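Local coordinates for protein mandelate racemase/muconate lactonizing enzyme (Polaromonas sp., PDB 2OG9) that probably acts as a racemase or related isomerase of the mandelate racemase branch of the enolase superfamily, built around a TIM barrel, at residues Thr259-Glu265 with Ala281-Met286. Residues are numbered along the deposited sequence; the frame is centred on the assembly and turned at random.
Sequences TPIATGE and AADYLM
Ile261 O is gripped by two backbone donors, Asp283 N at 2.9 Å and Tyr284 N at 3.2 Å. The first lies nearly in line with the C=O; the second is tilted 26° from the carbonyl plane. The Asp283 carboxylate reaches back to the same residue. Asp283 OD2 accepts from Ile261 N at 2.8 Å through its anti lone pair, almost straight at 167°. CG stands beside the backbone N of Asp283, chi1 -65°, which brings the carboxylate over to the 259-265 segment. A water donates to both OD2 and Thr259 O. With an alanine here, the Ile261 N-H would probably lose its acceptor and the water one of its two anchors. Further along, Thr263 N bonds to Tyr284 O, and Met286 N to Thr263 O. Pro260 CB sits at the Tyr284 ring edge, 3.5 Å from CE2. Ala262 CB packs on SE of Met286, a selenomethionine, at 3.8 Å. On the sheet face opposite Ala262 and Tyr284, Thr263 CG2 touches Ala282 CB, while Thr263 OG1 bonds to Glu240. Pro221 of a second subunit packs on Pro260 and Tyr284. Helix 270-278 links the two parallel strands, a beta-alpha-beta unit of the enolase-superfamily TIM barrel.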
ATOM      1  N   THR A 259      22.519  -0.215 -14.902  1.00 22.16           N
ATOM      2  CA  THR A 259      22.692  -1.468 -15.632  1.00 22.70           C
ATOM      3  C   THR A 259      21.515  -2.415 -15.436  1.00 18.98           C
ATOM      4  O   THR A 259      21.118  -2.709 -14.307  1.00 18.79           O
ATOM      5  CB  THR A 259      23.966  -2.205 -15.185  1.00 23.85           C
ATOM      6  OG1 THR A 259      25.094  -1.334 -15.333  1.00 24.51           O
ATOM      7  CG2 THR A 259      24.184  -3.457 -16.037  1.00 24.67           C
ATOM      8  N   PRO A 260      20.937  -2.905 -16.540  1.00 17.10           N
ATOM      9  CA  PRO A 260      19.805  -3.825 -16.443  1.00 17.26           C
ATOM     10  C   PRO A 260      20.187  -5.107 -15.714  1.00 18.12           C
ATOM     11  O   PRO A 260      21.315  -5.592 -15.832  1.00 18.78           O
ATOM     12  CB  PRO A 260      19.455  -4.096 -17.903  1.00 17.16           C
ATOM     13  CG  PRO A 260      19.796  -2.791 -18.567  1.00 18.84           C
ATOM     14  CD  PRO A 260      21.123  -2.442 -17.927  1.00 16.82           C
ATOM     15  N   ILE A 261      19.240  -5.631 -14.948  1.00 16.42           N
ATOM     16  CA  ILE A 261      19.416  -6.875 -14.225  1.00 17.09           C
ATOM     17  C   ILE A 261      18.588  -7.890 -14.995  1.00 18.72           C
ATOM     18  O   ILE A 261      17.439  -7.625 -15.346  1.00 16.38           O
ATOM     19  CB  ILE A 261      18.879  -6.771 -12.791  1.00 19.62           C
ATOM     20  CG1 ILE A 261      19.654  -5.688 -12.038  1.00 19.98           C
ATOM     21  CG2 ILE A 261      18.972  -8.133 -12.086  1.00 20.12           C
ATOM     22  CD1 ILE A 261      21.161  -5.909 -12.025  1.00 20.47           C
ATOM     23  N   ALA A 262      19.183  -9.042 -15.277  1.00 18.43           N
ATOM     24  CA  ALA A 262      18.498 -10.090 -16.012  1.00 18.34           C
ATOM     25  C   ALA A 262      18.409 -11.324 -15.139  1.00 18.80           C
ATOM     26  O   ALA A 262      19.388 -11.716 -14.515  1.00 16.74           O
ATOM     27  CB  ALA A 262      19.258 -10.414 -17.284  1.00 19.83           C
ATOM     28  N   THR A 263      17.233 -11.935 -15.090  1.00 18.74           N
ATOM     29  CA  THR A 263      17.067 -13.139 -14.291  1.00 19.86           C
ATOM     30  C   THR A 263      15.822 -13.904 -14.729  1.00 19.22           C
ATOM     31  O   THR A 263      15.039 -13.410 -15.542  1.00 18.84           O
ATOM     32  CB  THR A 263      16.960 -12.786 -12.791  1.00 20.95           C
ATOM     33  OG1 THR A 263      16.951 -13.993 -12.017  1.00 23.91           O
ATOM     34  CG2 THR A 263      15.693 -11.995 -12.517  1.00 22.42           C
ATOM     35  N   GLY A 264      15.659 -15.116 -14.205  1.00 17.94           N
ATOM     36  CA  GLY A 264      14.498 -15.923 -14.537  1.00 19.65           C
ATOM     37  C   GLY A 264      14.778 -17.261 -15.199  1.00 20.60           C
ATOM     38  O   GLY A 264      13.900 -18.123 -15.248  1.00 19.33           O
ATOM     39  N   GLU A 265      15.998 -17.451 -15.696  1.00 22.40           N
ATOM     40  CA  GLU A 265      16.354 -18.694 -16.376  1.00 25.30           C
ATOM     41  C   GLU A 265      16.174 -19.951 -15.529  1.00 24.49           C
ATOM     42  O   GLU A 265      15.977 -21.037 -16.068  1.00 23.41           O
ATOM     43  CB  GLU A 265      17.802 -18.626 -16.886  1.00 28.55           C
ATOM     44  CG  GLU A 265      18.845 -18.494 -15.784  1.00 32.63           C
ATOM     45  CD  GLU A 265      20.242 -18.212 -16.313  1.00 35.48           C
ATOM     46  OE1 GLU A 265      20.922 -19.157 -16.769  1.00 36.24           O
ATOM     47  OE2 GLU A 265      20.659 -17.034 -16.276  1.00 37.58           O
ATOM     48  N   ALA A 281      11.643  -7.344 -10.327  1.00 21.33           N
ATOM     49  CA  ALA A 281      12.977  -7.869 -10.084  1.00 21.28           C
ATOM     50  C   ALA A 281      13.842  -8.080 -11.320  1.00 21.88           C
ATOM     51  O   ALA A 281      14.982  -8.534 -11.204  1.00 22.78           O
ATOM     52  CB  ALA A 281      12.864  -9.178  -9.310  1.00 22.68           C
ATOM     53  N   ALA A 282      13.325  -7.756 -12.499  1.00 19.50           N
ATOM     54  CA  ALA A 282      14.116  -7.950 -13.712  1.00 21.46           C
ATOM     55  C   ALA A 282      13.801  -6.984 -14.843  1.00 21.24           C
ATOM     56  O   ALA A 282      12.641  -6.769 -15.193  1.00 21.40           O
ATOM     57  CB  ALA A 282      13.954  -9.380 -14.205  1.00 21.27           C
ATOM     58  N   ASP A 283      14.853  -6.408 -15.411  1.00 19.22           N
ATOM     59  CA  ASP A 283      14.724  -5.490 -16.535  1.00 17.13           C
ATOM     60  C   ASP A 283      14.565  -6.376 -17.771  1.00 16.35           C
ATOM     61  O   ASP A 283      13.770  -6.078 -18.666  1.00 16.80           O
ATOM     62  CB  ASP A 283      15.975  -4.627 -16.627  1.00 19.95           C
ATOM     63  CG  ASP A 283      16.126  -3.715 -15.427  1.00 21.76           C
ATOM     64  OD1 ASP A 283      15.316  -2.773 -15.301  1.00 23.45           O
ATOM     65  OD2 ASP A 283      17.035  -3.952 -14.605  1.00 20.14           O
ATOM     66  N   TYR A 284      15.335  -7.461 -17.800  1.00 15.86           N
ATOM     67  CA  TYR A 284      15.285  -8.465 -18.868  1.00 16.57           C
ATOM     68  C   TYR A 284      14.815  -9.772 -18.238  1.00 16.48           C
ATOM     69  O   TYR A 284      15.528 -10.356 -17.422  1.00 18.00           O
ATOM     70  CB  TYR A 284      16.670  -8.717 -19.478  1.00 16.40           C
ATOM     71  CG  TYR A 284      17.169  -7.657 -20.436  1.00 19.24           C
ATOM     72  CD1 TYR A 284      16.782  -7.654 -21.777  1.00 20.72           C
ATOM     73  CD2 TYR A 284      18.030  -6.656 -19.999  1.00 22.16           C
ATOM     74  CE1 TYR A 284      17.247  -6.669 -22.661  1.00 23.08           C
ATOM     75  CE2 TYR A 284      18.496  -5.674 -20.864  1.00 23.48           C
ATOM     76  CZ  TYR A 284      18.100  -5.683 -22.188  1.00 25.36           C
ATOM     77  OH  TYR A 284      18.541  -4.677 -23.017  1.00 29.01           O
ATOM     78  N   LEU A 285      13.625 -10.234 -18.608  1.00 13.96           N
ATOM     79  CA  LEU A 285      13.120 -11.490 -18.072  1.00 16.77           C
ATOM     80  C   LEU A 285      13.665 -12.605 -18.963  1.00 16.82           C
ATOM     81  O   LEU A 285      13.646 -12.488 -20.193  1.00 18.19           O
ATOM     82  CB  LEU A 285      11.587 -11.504 -18.084  1.00 16.84           C
ATOM     83  CG  LEU A 285      10.935 -12.669 -17.339  1.00 19.90           C
ATOM     84  CD1 LEU A 285      11.195 -12.530 -15.837  1.00 19.58           C
ATOM     85  CD2 LEU A 285       9.438 -12.678 -17.619  1.00 19.29           C
HETATM   86  N   MSE A 286      14.138 -13.684 -18.355  1.00 16.10           N
HETATM   87  CA  MSE A 286      14.715 -14.776 -19.129  1.00 16.74           C
HETATM   88  C   MSE A 286      14.018 -16.116 -18.989  1.00 15.84           C
HETATM   89  O   MSE A 286      14.595 -17.083 -18.487  1.00 16.88           O
HETATM   90  CB  MSE A 286      16.195 -14.921 -18.770  1.00 20.12           C
HETATM   91  CG  MSE A 286      16.972 -13.628 -18.958  1.00 25.45           C
HETATM   92 SE   MSE A 286      18.869 -13.893 -18.685  1.00 50.49          SE
HETATM   93  CE  MSE A 286      19.334 -14.726 -20.393  1.00 29.06           C
TER
HETATM   94  O   HOH W   1      18.408  -1.945 -13.419  1.00 21.37           O